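Local atomic coordinates of putative NADPH:quinone reductase (Bacillus thuringiensis, PDB entry 3GMS), a protein that probably reduces quinones with NADPH as electron donor, as a member of the medium-chain dehydrogenase/reductase family, although its natural substrate is not established. Residues Ile8-Phe13 with Asp18-Glu23; Arg42-Ser47 with Ala312-Val317; Ile50-Ala55 with Asn64-Glu69; Val90-Gly95 with Glu101-Ser106. All blocks are in the same frame, centred on the assembly; numbering follows the deposited sequence.

Contact 1: Ile8-Phe13 with Asp18-Glu23; sequences IQFHKF and DVLQVE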
loop_
_atom_site.group_PDB
_atom_site.type_symbol
_atom_site.label_atom_id
_atom_site.label_comp_id
_atom_site.label_asym_id
_atom_site.label_seq_id
_atom_site.Cartn_x
_atom_site.Cartn_y
_atom_site.Cartn_z
ATOM N N ILE A 8 -9.284 -3.944 18.037
ATOM C CA ILE A 8 -10.370 -4.247 17.113
ATOM C C ILE A 8 -10.123 -5.658 16.577
ATOM O O ILE A 8 -9.014 -5.966 16.138
ATOM C CB ILE A 8 -10.401 -3.254 15.909
ATOM C CG1 ILE A 8 -10.470 -1.798 16.391
ATOM C CG2 ILE A 8 -11.540 -3.594 14.981
ATOM C CD1 ILE A 8 -11.609 -1.507 17.360
ATOM N N GLN A 9 -11.154 -6.504 16.605
ATOM C CA GLN A 9 -11.064 -7.902 16.229
ATOM C C GLN A 9 -12.308 -8.293 15.428
ATOM O O GLN A 9 -13.364 -7.674 15.616
ATOM C CB GLN A 9 -11.031 -8.720 17.537
ATOM C CG GLN A 9 -10.732 -10.133 17.382
ATOM C CD GLN A 9 -9.891 -10.673 18.529
ATOM O OE1 GLN A 9 -8.725 -10.983 18.339
ATOM N NE2 GLN A 9 -10.485 -10.816 19.708
ATOM N N PHE A 10 -12.174 -9.268 14.528
ATOM C CA PHE A 10 -13.322 -9.954 13.926
ATOM C C PHE A 10 -13.153 -11.443 14.123
ATOM O O PHE A 10 -12.047 -11.969 14.028
ATOM C CB PHE A 10 -13.527 -9.644 12.434
ATOM C CG PHE A 10 -12.296 -9.873 11.568
ATOM C CD1 PHE A 10 -12.221 -10.972 10.731
ATOM C CD2 PHE A 10 -11.244 -8.947 11.568
ATOM C CE1 PHE A 10 -11.093 -11.189 9.924
ATOM C CE2 PHE A 10 -10.110 -9.152 10.774
ATOM C CZ PHE A 10 -10.040 -10.259 9.941
ATOM N N HIS A 11 -14.270 -12.100 14.398
ATOM C CA HIS A 11 -14.279 -13.541 14.713
ATOM C C HIS A 11 -14.783 -14.355 13.531
ATOM O O HIS A 11 -14.588 -15.561 13.499
ATOM C CB HIS A 11 -15.127 -13.810 15.956
ATOM C CG HIS A 11 -14.618 -13.138 17.186
ATOM N ND1 HIS A 11 -13.894 -13.798 18.154
ATOM C CD2 HIS A 11 -14.730 -11.857 17.607
ATOM C CE1 HIS A 11 -13.569 -12.949 19.111
ATOM N NE2 HIS A 11 -14.074 -11.766 18.809
ATOM N N LYS A 12 -15.399 -13.683 12.560
ATOM C CA LYS A 12 -15.804 -14.303 11.316
ATOM C C LYS A 12 -15.473 -13.347 10.180
ATOM O O LYS A 12 -15.381 -12.121 10.395
ATOM C CB LYS A 12 -17.333 -14.571 11.299
ATOM C CG LYS A 12 -17.852 -15.409 12.444
ATOM C CD LYS A 12 -19.282 -15.839 12.071
ATOM C CE LYS A 12 -19.854 -16.822 13.085
ATOM N NZ LYS A 12 -20.229 -16.159 14.372
ATOM N N PHE A 13 -15.293 -13.888 8.980
ATOM C CA PHE A 13 -15.161 -13.047 7.806
ATOM C C PHE A 13 -16.545 -12.518 7.434
ATOM O O PHE A 13 -17.564 -13.140 7.764
ATOM C CB PHE A 13 -14.556 -13.822 6.625
ATOM C CG PHE A 13 -13.168 -14.369 6.883
ATOM C CD1 PHE A 13 -12.092 -13.518 7.173
ATOM C CD2 PHE A 13 -12.931 -15.751 6.785
ATOM C CE1 PHE A 13 -10.799 -14.037 7.394
ATOM C CE2 PHE A 13 -11.641 -16.282 7.000
ATOM C CZ PHE A 13 -10.576 -15.418 7.296
ATOM N N ASP A 18 -20.402 -5.664 9.766
ATOM C CA ASP A 18 -21.062 -6.765 10.494
ATOM C C ASP A 18 -20.139 -7.453 11.497
ATOM O O ASP A 18 -20.606 -7.932 12.529
ATOM C CB ASP A 18 -21.645 -7.784 9.508
ATOM C CG ASP A 18 -22.777 -7.200 8.676
ATOM O OD1 ASP A 18 -23.579 -6.461 9.269
ATOM O OD2 ASP A 18 -22.871 -7.470 7.460
ATOM N N VAL A 19 -18.830 -7.481 11.214
ATOM C CA VAL A 19 -17.941 -8.370 11.982
ATOM C C VAL A 19 -16.924 -7.719 12.906
ATOM O O VAL A 19 -16.443 -8.369 13.825
ATOM C CB VAL A 19 -17.250 -9.428 11.065
ATOM C CG1 VAL A 19 -18.319 -10.326 10.377
ATOM C CG2 VAL A 19 -16.381 -8.744 10.000
ATOM N N LEU A 20 -16.633 -6.433 12.705
ATOM C CA LEU A 20 -15.639 -5.765 13.531
ATOM C C LEU A 20 -16.177 -5.518 14.942
ATOM O O LEU A 20 -17.303 -5.032 15.102
ATOM C CB LEU A 20 -15.165 -4.450 12.889
ATOM C CG LEU A 20 -14.337 -4.599 11.603
ATOM C CD1 LEU A 20 -14.035 -3.276 10.979
ATOM C CD2 LEU A 20 -13.044 -5.364 11.877
ATOM N N GLN A 21 -15.391 -5.869 15.950
ATOM C CA GLN A 21 -15.785 -5.626 17.350
ATOM C C GLN A 21 -14.712 -4.869 18.109
ATOM O O GLN A 21 -13.510 -5.069 17.868
ATOM C CB GLN A 21 -16.045 -6.940 18.099
ATOM C CG GLN A 21 -16.953 -7.903 17.386
ATOM C CD GLN A 21 -17.538 -8.956 18.322
ATOM O OE1 GLN A 21 -18.740 -9.211 18.293
ATOM N NE2 GLN A 21 -16.693 -9.562 19.160
ATOM N N VAL A 22 -15.135 -4.005 19.025
ATOM C CA VAL A 22 -14.194 -3.344 19.912
ATOM C C VAL A 22 -14.086 -4.173 21.191
ATOM O O VAL A 22 -15.115 -4.420 21.838
ATOM C CB VAL A 22 -14.665 -1.909 20.261
ATOM C CG1 VAL A 22 -13.706 -1.265 21.230
ATOM C CG2 VAL A 22 -14.861 -1.073 18.998
ATOM N N GLU A 23 -12.873 -4.610 21.558
ATOM C CA GLU A 23 -12.679 -5.529 22.674
ATOM C C GLU A 23 -11.446 -5.145 23.490
ATOM O O GLU A 23 -10.729 -4.223 23.132
ATOM C CB GLU A 23 -12.526 -6.990 22.171
ATOM C CG GLU A 23 -13.742 -7.557 21.385
ATOM C CD GLU A 23 -13.481 -8.929 20.761
ATOM O OE1 GLU A 23 -12.483 -9.578 21.119
ATOM O OE2 GLU A 23 -14.260 -9.368 19.900
HETATM O O HOH W 1 -16.598 -10.711 14.946
#
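Gln-9 and Gln-21 form a hydrogen-bonded pair in the two-stranded antiparallel sheet of strands 4-10 and 20-26, on the outer side of the GroES-like half. Their backbones are bonded in both directions: Gln-9 N to Gln-21 O is 3.0 Å, with an N-H...O angle of 163°, and Gln-21 N to Gln-9 O is 2.7 Å. On the face carrying their side chains, the carboxylate of Glu-23 collects three donors, one from His-11 just past the strand. Its OE2 takes His-11 NE2 at 2.6 Å through the syn lone pair, with ring and carboxylate only 25° from coplanar, while Gln-21 NE2 reaches that oxygen from the anti side, also at 2.6 Å. Gln-9 NE2 meets Glu-23 OE1 at 2.7 Å, 34° out of the carboxylate plane. The strands are joined not by a tight hairpin turn but through the short helix 16-19, and a water links His-11 N to Val-19 O. The other face is apolar: Ile-8 CD1 lies 3.7 Å from Val-22 CG2, and Ile-8 CG2, placed anti to the backbone N, packs 3.9 Å from Leu-20 CD2. Phe-10, buried like Ile-8 and Leu-20, shares this face and reaches Leu-62.

Contact 2: Arg42-Ser47 with Ala312-Val317; sequences RPINPS and AAVDVV
Ile-44 points its side chain at helix 310-318 and touches it with both branches, each on a different part of the helix surface. The longer branch is extended: CG1 sits beside the backbone N and anti to the carbonyl carbon (chi1 -64°), and chi2 of 174° carries CD1 straight on to the methyl of Ala-313. Ile-44 CD1 and Ala-313 CB are 3.4 Å apart, closer than usual van der Waals contact, so the methyls are pressed together here. The same CD1 has Val-314 CG2 at its flank, at 4.2 Å. The short branch leads toward the next helical turn, where Ile-44 CG2 lies 3.7 Å from Val-317 CG2 in an oblique crossing of the two side chains. Val-317 CG2 also approaches Ile-44 CB at 4.0 Å, which sets this valine methyl against the root of the isoleucine fork. Ala-313 and Val-317 are one turn apart, joined by the helical bond from Val-317 N to Ala-313 O (3.1 Å), and so present a single apolar strip. Contact here is purely between carbons. As is usual in this family, residues beyond the nucleotide-binding region return to complete the first domain: helix 310-318 rests on strands 301-306 and 326-330 through Tyr-305 and Val-327, while Ile-44, next in sequence to strand 34-43, also meets Leu-329 and Trp-99.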
loop_
_atom_site.group_PDB
_atom_site.type_symbol
_atom_site.label_atom_id
_atom_site.label_comp_id
_atom_site.label_asym_id
_atom_site.label_seq_id
_atom_site.Cartn_x
_atom_site.Cartn_y
_atom_site.Cartn_z
ATOM N N ARG A 42 -3.013 4.900 12.778
ATOM C CA ARG A 42 -2.924 3.951 11.618
ATOM C C ARG A 42 -3.867 4.442 10.523
ATOM O O ARG A 42 -4.961 4.915 10.851
ATOM C CB ARG A 42 -3.377 2.503 11.951
ATOM C CG ARG A 42 -3.089 2.033 13.368
ATOM C CD ARG A 42 -4.244 2.417 14.279
ATOM N NE ARG A 42 -4.120 1.992 15.685
ATOM C CZ ARG A 42 -4.441 2.749 16.737
ATOM N NH1 ARG A 42 -4.837 4.014 16.612
ATOM N NH2 ARG A 42 -4.314 2.237 17.967
ATOM N N PRO A 43 -3.496 4.249 9.241
ATOM C CA PRO A 43 -4.430 4.544 8.164
ATOM C C PRO A 43 -5.426 3.389 8.071
ATOM O O PRO A 43 -5.153 2.272 8.536
ATOM C CB PRO A 43 -3.514 4.563 6.932
ATOM C CG PRO A 43 -2.553 3.380 7.199
ATOM C CD PRO A 43 -2.282 3.562 8.744
ATOM N N ILE A 44 -6.583 3.661 7.477
ATOM C CA ILE A 44 -7.455 2.606 7.009
ATOM C C ILE A 44 -7.208 2.463 5.513
ATOM O O ILE A 44 -7.688 3.255 4.698
ATOM C CB ILE A 44 -8.934 2.900 7.314
ATOM C CG1 ILE A 44 -9.107 2.938 8.854
ATOM C CG2 ILE A 44 -9.836 1.797 6.652
ATOM C CD1 ILE A 44 -10.515 3.374 9.345
ATOM N N ASN A 45 -6.403 1.482 5.144
ATOM C CA ASN A 45 -6.180 1.250 3.725
ATOM C C ASN A 45 -7.247 0.296 3.171
ATOM O O ASN A 45 -7.603 -0.663 3.830
ATOM C CB ASN A 45 -4.799 0.613 3.485
ATOM C CG ASN A 45 -3.615 1.521 3.923
ATOM O OD1 ASN A 45 -3.666 2.734 3.769
ATOM N ND2 ASN A 45 -2.539 0.907 4.422
ATOM N N PRO A 46 -7.723 0.528 1.923
ATOM C CA PRO A 46 -8.541 -0.510 1.275
ATOM C C PRO A 46 -7.948 -1.923 1.390
ATOM O O PRO A 46 -8.701 -2.903 1.557
ATOM C CB PRO A 46 -8.644 -0.016 -0.193
ATOM C CG PRO A 46 -8.637 1.479 -0.069
ATOM C CD PRO A 46 -7.508 1.676 1.032
ATOM N N SER A 47 -6.623 -2.064 1.371
ATOM C CA SER A 47 -5.998 -3.377 1.516
ATOM C C SER A 47 -6.065 -3.973 2.938
ATOM O O SER A 47 -5.882 -5.188 3.128
ATOM C CB SER A 47 -4.517 -3.337 1.052
ATOM O OG SER A 47 -3.816 -2.356 1.796
ATOM N N ALA A 312 -17.644 3.509 11.981
ATOM C CA ALA A 312 -17.987 4.765 11.261
ATOM C C ALA A 312 -16.884 5.087 10.263
ATOM O O ALA A 312 -17.132 5.483 9.131
ATOM C CB ALA A 312 -18.189 5.920 12.242
ATOM N N ALA A 313 -15.655 4.897 10.696
ATOM C CA ALA A 313 -14.499 5.193 9.847
ATOM C C ALA A 313 -14.479 4.327 8.591
ATOM O O ALA A 313 -14.231 4.799 7.481
ATOM C CB ALA A 313 -13.185 5.048 10.664
ATOM N N VAL A 314 -14.754 3.041 8.771
ATOM C CA VAL A 314 -14.729 2.120 7.656
ATOM C C VAL A 314 -15.817 2.464 6.663
ATOM O O VAL A 314 -15.557 2.462 5.465
ATOM C CB VAL A 314 -14.733 0.625 8.127
ATOM C CG1 VAL A 314 -14.947 -0.296 6.944
ATOM C CG2 VAL A 314 -13.386 0.313 8.796
ATOM N N ASP A 315 -17.001 2.842 7.163
ATOM C CA ASP A 315 -18.090 3.269 6.286
ATOM C C ASP A 315 -17.697 4.442 5.371
ATOM O O ASP A 315 -18.045 4.468 4.185
ATOM C CB ASP A 315 -19.325 3.597 7.126
ATOM C CG ASP A 315 -20.456 4.174 6.297
ATOM O OD1 ASP A 315 -21.064 3.412 5.506
ATOM O OD2 ASP A 315 -20.720 5.389 6.433
ATOM N N VAL A 316 -16.942 5.402 5.916
ATOM C CA VAL A 316 -16.436 6.521 5.115
ATOM C C VAL A 316 -15.509 5.999 4.011
ATOM O O VAL A 316 -15.633 6.381 2.830
ATOM C CB VAL A 316 -15.729 7.574 6.021
ATOM C CG1 VAL A 316 -15.018 8.665 5.187
ATOM C CG2 VAL A 316 -16.740 8.215 6.990
ATOM N N VAL A 317 -14.595 5.105 4.378
ATOM C CA VAL A 317 -13.640 4.539 3.408
ATOM C C VAL A 317 -14.347 3.782 2.281
ATOM O O VAL A 317 -13.966 3.897 1.131
ATOM C CB VAL A 317 -12.583 3.648 4.094
ATOM C CG1 VAL A 317 -11.659 3.006 3.062
ATOM C CG2 VAL A 317 -11.770 4.504 5.050
#

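Contact 3: Ile50-Ala55 with Asn64-Glu69; sequences IPITGA and NIPGYE
The carbonyl oxygen of Ile-50 is gripped twice by Thr-53, in the turn that carries Pro-51 and Ile-52 against Tyr-68 and Pro-66. Thr-53 OG1 donates to Ile-50 O at 2.6 Å, in the carbonyl plane and on a lone pair, and Thr-53 N adds a weak bond to that oxygen at 3.1 Å. One residue on, Gly-54 N reaches Pro-51 O at 3.3 Å, and the positive phi of Gly-54 (92°) ends the helical course of residues 50-53. From this turn Pro-51 faces the segment 64-69, and the end of the Ile-52 side chain reaches it. Pro-51 CG comes to the edge of the Tyr-68 ring, near its plane, 4.0 Å from Tyr-68 CE2 and 3.9 Å from Tyr-68 OH. This is an edge approach, not a proline lying over the aromatic face. Both segments belong to the long loop between helix 46-49 and strand 71-77 of the GroES-like domain, and the sequence from Gly-67 to Glu-69 probably matches the Gly-His-Glu motif of zinc alcohol dehydrogenases, with tyrosine where those enzymes have a zinc-binding histidine. Gly-67, at a phi of 105°, takes a conformation that suits glycine between Pro-66 and this tyrosine. The second touch is aliphatic: Ile-52 holds CG1 beside its backbone N and extends from there, bringing CD1 to 4.1 Å from Pro-66 CG, with the two side chains crossing at a slant. Around it, Ile-52 and Pro-66 both reach Phe-10 and Leu-20. Tyr-68 N is bonded to Asp-48, and Glu-69 to Tyr-126 N.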
loop_
_atom_site.group_PDB
_atom_site.type_symbol
_atom_site.label_atom_id
_atom_site.label_comp_id
_atom_site.label_asym_id
_atom_site.label_seq_id
_atom_site.Cartn_x
_atom_site.Cartn_y
_atom_site.Cartn_z
ATOM N N ILE A 50 -9.667 -6.037 2.787
ATOM C CA ILE A 50 -9.750 -7.283 2.017
ATOM C C ILE A 50 -9.678 -8.554 2.904
ATOM O O ILE A 50 -10.518 -9.463 2.756
ATOM C CB ILE A 50 -8.687 -7.299 0.873
ATOM C CG1 ILE A 50 -8.967 -6.156 -0.111
ATOM C CG2 ILE A 50 -8.689 -8.676 0.143
ATOM C CD1 ILE A 50 -7.965 -6.071 -1.280
ATOM N N PRO A 51 -8.715 -8.631 3.853
ATOM C CA PRO A 51 -8.720 -9.858 4.655
ATOM C C PRO A 51 -9.984 -10.058 5.499
ATOM O O PRO A 51 -10.338 -11.208 5.806
ATOM C CB PRO A 51 -7.522 -9.702 5.600
ATOM C CG PRO A 51 -6.772 -8.468 5.141
ATOM C CD PRO A 51 -7.479 -7.839 3.999
ATOM N N ILE A 52 -10.639 -8.959 5.892
ATOM C CA ILE A 52 -11.806 -9.049 6.737
ATOM C C ILE A 52 -12.886 -9.797 5.958
ATOM O O ILE A 52 -13.616 -10.573 6.535
ATOM C CB ILE A 52 -12.334 -7.671 7.182
ATOM C CG1 ILE A 52 -11.214 -6.892 7.899
ATOM C CG2 ILE A 52 -13.545 -7.836 8.113
ATOM C CD1 ILE A 52 -11.567 -5.420 8.175
ATOM N N THR A 53 -12.980 -9.546 4.655
ATOM C CA THR A 53 -14.028 -10.126 3.827
ATOM C C THR A 53 -13.927 -11.633 3.578
ATOM O O THR A 53 -14.875 -12.218 3.046
ATOM C CB THR A 53 -14.058 -9.497 2.443
ATOM O OG1 THR A 53 -12.854 -9.861 1.751
ATOM C CG2 THR A 53 -14.212 -7.999 2.537
ATOM N N GLY A 54 -12.806 -12.253 3.944
ATOM C CA GLY A 54 -12.623 -13.684 3.746
ATOM C C GLY A 54 -11.967 -14.089 2.449
ATOM O O GLY A 54 -11.765 -15.286 2.222
ATOM N N ALA A 55 -11.642 -13.120 1.593
ATOM C CA ALA A 55 -10.885 -13.395 0.348
ATOM C C ALA A 55 -9.634 -14.289 0.545
ATOM O O ALA A 55 -9.260 -15.018 -0.374
ATOM C CB ALA A 55 -10.506 -12.097 -0.357
ATOM N N ASN A 64 -9.014 -12.294 14.178
ATOM C CA ASN A 64 -7.848 -11.573 13.689
ATOM C C ASN A 64 -7.978 -10.091 13.985
ATOM O O ASN A 64 -9.104 -9.565 14.035
ATOM C CB ASN A 64 -7.740 -11.798 12.179
ATOM C CG ASN A 64 -6.647 -10.965 11.543
ATOM O OD1 ASN A 64 -6.913 -9.910 10.923
ATOM N ND2 ASN A 64 -5.395 -11.398 11.740
ATOM N N ILE A 65 -6.836 -9.423 14.169
ATOM C CA ILE A 65 -6.808 -7.953 14.376
ATOM C C ILE A 65 -6.415 -7.301 13.045
ATOM O O ILE A 65 -5.357 -7.604 12.526
ATOM C CB ILE A 65 -5.836 -7.537 15.490
ATOM C CG1 ILE A 65 -6.261 -8.176 16.824
ATOM C CG2 ILE A 65 -5.841 -6.012 15.668
ATOM C CD1 ILE A 65 -5.180 -8.144 17.913
ATOM N N PRO A 66 -7.277 -6.442 12.465
ATOM C CA PRO A 66 -6.849 -5.906 11.165
ATOM C C PRO A 66 -5.746 -4.821 11.251
ATOM O O PRO A 66 -5.455 -4.300 12.330
ATOM C CB PRO A 66 -8.094 -5.214 10.606
ATOM C CG PRO A 66 -9.180 -5.422 11.568
ATOM C CD PRO A 66 -8.649 -6.023 12.833
ATOM N N GLY A 67 -5.229 -4.430 10.086
ATOM C CA GLY A 67 -4.263 -3.331 10.020
ATOM C C GLY A 67 -2.828 -3.768 9.778
ATOM O O GLY A 67 -2.225 -4.532 10.545
ATOM N N TYR A 68 -2.275 -3.274 8.687
ATOM C CA TYR A 68 -0.888 -3.622 8.327
ATOM C C TYR A 68 0.092 -2.550 8.653
ATOM O O TYR A 68 1.321 -2.802 8.615
ATOM C CB TYR A 68 -0.747 -3.988 6.832
ATOM C CG TYR A 68 -1.343 -5.321 6.533
ATOM C CD1 TYR A 68 -0.673 -6.495 6.864
ATOM C CD2 TYR A 68 -2.628 -5.419 6.011
ATOM C CE1 TYR A 68 -1.216 -7.749 6.596
ATOM C CE2 TYR A 68 -3.187 -6.686 5.724
ATOM C CZ TYR A 68 -2.481 -7.829 6.031
ATOM O OH TYR A 68 -3.016 -9.078 5.798
ATOM N N GLU A 69 -0.374 -1.336 8.902
ATOM C CA GLU A 69 0.612 -0.278 9.158
ATOM C C GLU A 69 0.180 0.780 10.184
ATOM O O GLU A 69 -0.953 0.766 10.687
ATOM C CB GLU A 69 1.135 0.337 7.851
ATOM C CG GLU A 69 0.178 1.213 7.142
ATOM C CD GLU A 69 0.790 1.884 5.903
ATOM O OE1 GLU A 69 0.102 1.871 4.893
ATOM O OE2 GLU A 69 1.917 2.453 5.938
#

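Contact 4: Val90-Gly95 with Glu101-Ser106; sequences VLPLRG and EYVKTS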
loop_
_atom_site.group_PDB
_atom_site.type_symbol
_atom_site.label_atom_id
_atom_site.label_comp_id
_atom_site.label_asym_id
_atom_site.label_seq_id
_atom_site.Cartn_x
_atom_site.Cartn_y
_atom_site.Cartn_z
ATOM N N VAL A 90 8.309 4.591 16.029
ATOM C CA VAL A 90 8.630 3.492 15.128
ATOM C C VAL A 90 7.396 3.021 14.363
ATOM O O VAL A 90 6.267 3.219 14.831
ATOM C CB VAL A 90 9.181 2.238 15.902
ATOM C CG1 VAL A 90 10.421 2.618 16.753
ATOM C CG2 VAL A 90 8.145 1.564 16.737
ATOM N N LEU A 91 7.628 2.366 13.226
ATOM C CA LEU A 91 6.555 1.551 12.614
ATOM C C LEU A 91 6.716 0.097 13.067
ATOM O O LEU A 91 7.729 -0.536 12.734
ATOM C CB LEU A 91 6.608 1.616 11.077
ATOM C CG LEU A 91 6.844 2.994 10.455
ATOM C CD1 LEU A 91 6.944 2.848 8.909
ATOM C CD2 LEU A 91 5.783 4.045 10.871
ATOM N N PRO A 92 5.755 -0.425 13.833
ATOM C CA PRO A 92 5.945 -1.836 14.247
ATOM C C PRO A 92 5.331 -2.835 13.234
ATOM O O PRO A 92 4.177 -3.263 13.386
ATOM C CB PRO A 92 5.238 -1.875 15.576
ATOM C CG PRO A 92 4.100 -0.867 15.460
ATOM C CD PRO A 92 4.595 0.212 14.523
ATOM N N LEU A 93 6.078 -3.162 12.193
ATOM C CA LEU A 93 5.494 -3.841 11.019
ATOM C C LEU A 93 5.755 -5.340 11.080
ATOM O O LEU A 93 6.589 -5.781 11.862
ATOM C CB LEU A 93 6.035 -3.214 9.731
ATOM C CG LEU A 93 5.935 -1.690 9.626
ATOM C CD1 LEU A 93 6.580 -1.139 8.345
ATOM C CD2 LEU A 93 4.444 -1.240 9.690
ATOM N N ARG A 94 5.007 -6.104 10.285
ATOM C CA ARG A 94 5.196 -7.567 10.107
ATOM C C ARG A 94 5.077 -8.330 11.409
ATOM O O ARG A 94 5.791 -9.337 11.629
ATOM C CB ARG A 94 6.555 -7.848 9.425
ATOM C CG ARG A 94 6.698 -7.153 8.092
ATOM C CD ARG A 94 8.064 -7.320 7.400
ATOM N NE ARG A 94 8.449 -8.728 7.209
ATOM C CZ ARG A 94 9.582 -9.088 6.613
ATOM N NH1 ARG A 94 10.380 -8.150 6.100
ATOM N NH2 ARG A 94 9.909 -10.375 6.524
ATOM N N GLY A 95 4.197 -7.852 12.277
ATOM C CA GLY A 95 3.906 -8.512 13.550
ATOM C C GLY A 95 2.404 -8.565 13.682
ATOM O O GLY A 95 1.689 -9.013 12.757
ATOM N N GLU A 101 -4.471 -0.978 20.587
ATOM C CA GLU A 101 -3.843 0.001 21.430
ATOM C C GLU A 101 -2.344 -0.258 21.476
ATOM O O GLU A 101 -1.544 0.685 21.409
ATOM C CB GLU A 101 -4.445 -0.081 22.838
ATOM C CG GLU A 101 -3.910 0.947 23.827
ATOM C CD GLU A 101 -4.702 0.974 25.134
ATOM O OE1 GLU A 101 -5.713 0.216 25.286
ATOM O OE2 GLU A 101 -4.323 1.809 25.983
ATOM N N TYR A 102 -1.977 -1.529 21.621
ATOM C CA TYR A 102 -0.591 -1.931 21.701
ATOM C C TYR A 102 -0.269 -3.008 20.681
ATOM O O TYR A 102 -0.976 -4.018 20.591
ATOM C CB TYR A 102 -0.290 -2.536 23.077
ATOM C CG TYR A 102 -0.568 -1.620 24.253
ATOM C CD1 TYR A 102 0.332 -0.614 24.594
ATOM C CD2 TYR A 102 -1.714 -1.784 25.018
ATOM C CE1 TYR A 102 0.106 0.224 25.696
ATOM C CE2 TYR A 102 -1.966 -0.958 26.129
ATOM C CZ TYR A 102 -1.047 0.037 26.454
ATOM O OH TYR A 102 -1.224 0.857 27.536
ATOM N N VAL A 103 0.865 -2.861 19.996
ATOM C CA VAL A 103 1.265 -3.796 18.931
ATOM C C VAL A 103 2.660 -4.336 19.229
ATOM O O VAL A 103 3.560 -3.562 19.551
ATOM C CB VAL A 103 1.297 -3.074 17.557
ATOM C CG1 VAL A 103 1.950 -3.968 16.460
ATOM C CG2 VAL A 103 -0.133 -2.677 17.184
ATOM N N LYS A 104 2.828 -5.649 19.123
ATOM C CA LYS A 104 4.160 -6.271 19.189
ATOM C C LYS A 104 4.601 -6.795 17.858
ATOM O O LYS A 104 3.773 -7.282 17.072
ATOM C CB LYS A 104 4.146 -7.456 20.158
ATOM C CG LYS A 104 3.677 -7.088 21.553
ATOM C CD LYS A 104 4.067 -8.177 22.559
ATOM C CE LYS A 104 3.352 -9.479 22.327
ATOM N NZ LYS A 104 1.910 -9.231 22.104
ATOM N N THR A 105 5.915 -6.741 17.616
ATOM C CA THR A 105 6.494 -7.359 16.457
ATOM C C THR A 105 7.961 -7.661 16.802
ATOM O O THR A 105 8.472 -7.171 17.827
ATOM C CB THR A 105 6.457 -6.438 15.185
ATOM O OG1 THR A 105 6.917 -7.187 14.049
ATOM C CG2 THR A 105 7.376 -5.205 15.370
ATOM N N SER A 106 8.616 -8.432 15.955
ATOM C CA SER A 106 10.044 -8.711 16.119
ATOM C C SER A 106 10.877 -7.422 15.974
ATOM O O SER A 106 10.601 -6.566 15.094
ATOM C CB SER A 106 10.492 -9.760 15.092
ATOM O OG SER A 106 11.906 -9.749 14.931
HETATM O O HOH W 2 7.344 -10.250 13.758
#
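Thr-105 meets the turn that follows strand 89-92 with every atom of its side chain. Its CB already lies 3.4 Å from Leu-93 O and 3.7 Å from Gly-95 CA, an approach eased by the bare backbone of the glycine. From there the chain divides. OG1 stands anti to the backbone N (chi1 -174°) and donates to Leu-93 O at 2.6 Å, tilted 33° from the carbonyl plane. CG2 takes the tight place between N and carbonyl carbon and lies 3.6 Å from Leu-93 O and 3.8 Å from Pro-92 C, with Pro-92 CB beside it. Two residues back on the same side of the strand, Val-103 CG1 meets Pro-92 CG at 3.9 Å, the side chains crossing at about a right angle; Met-39 of strand 34-43 touches both. Pro-92 is the centre of an inverse gamma turn, which leads the chain out of strand 89-92 within the curled sheet of the GroES-like domain. A water joins Arg-94 O, to which it donates, with Ser-106 N of the facing strand. The loop after strand 89-92 is thus tied to strand 102-106 by a side-chain hydroxyl and a water in place of backbone pairing, with the Pro-92 ring packed against Val-103 and Thr-105.

Overall arrangement
Contacts 2 and 3 are buried, contacts 1 and 4 only partly so, and the chemistry follows: carbon against carbon across the two inner contacts, hydrogen bonds beside apolar packing in the outer ones, where contact 1 adds a shared carboxylate to its backbone pairing and contact 4 uses a hydroxyl and a water. Contact 1 lends its apolar face to both inner contacts, Leu-20 touching Val-314 of contact 2, and Leu-20 and Phe-10 touching Ile-52 and Pro-66 of contact 3. Asn-45 to Glu-69, 2.9 Å from ND2 to OE1, joins contacts 2 and 3. Contacts 2 and 4 use neighbouring strands, 34-43 and 102-106, of one sheet, whereas contacts 1 and 4 do not touch, their centres about 20 Å apart.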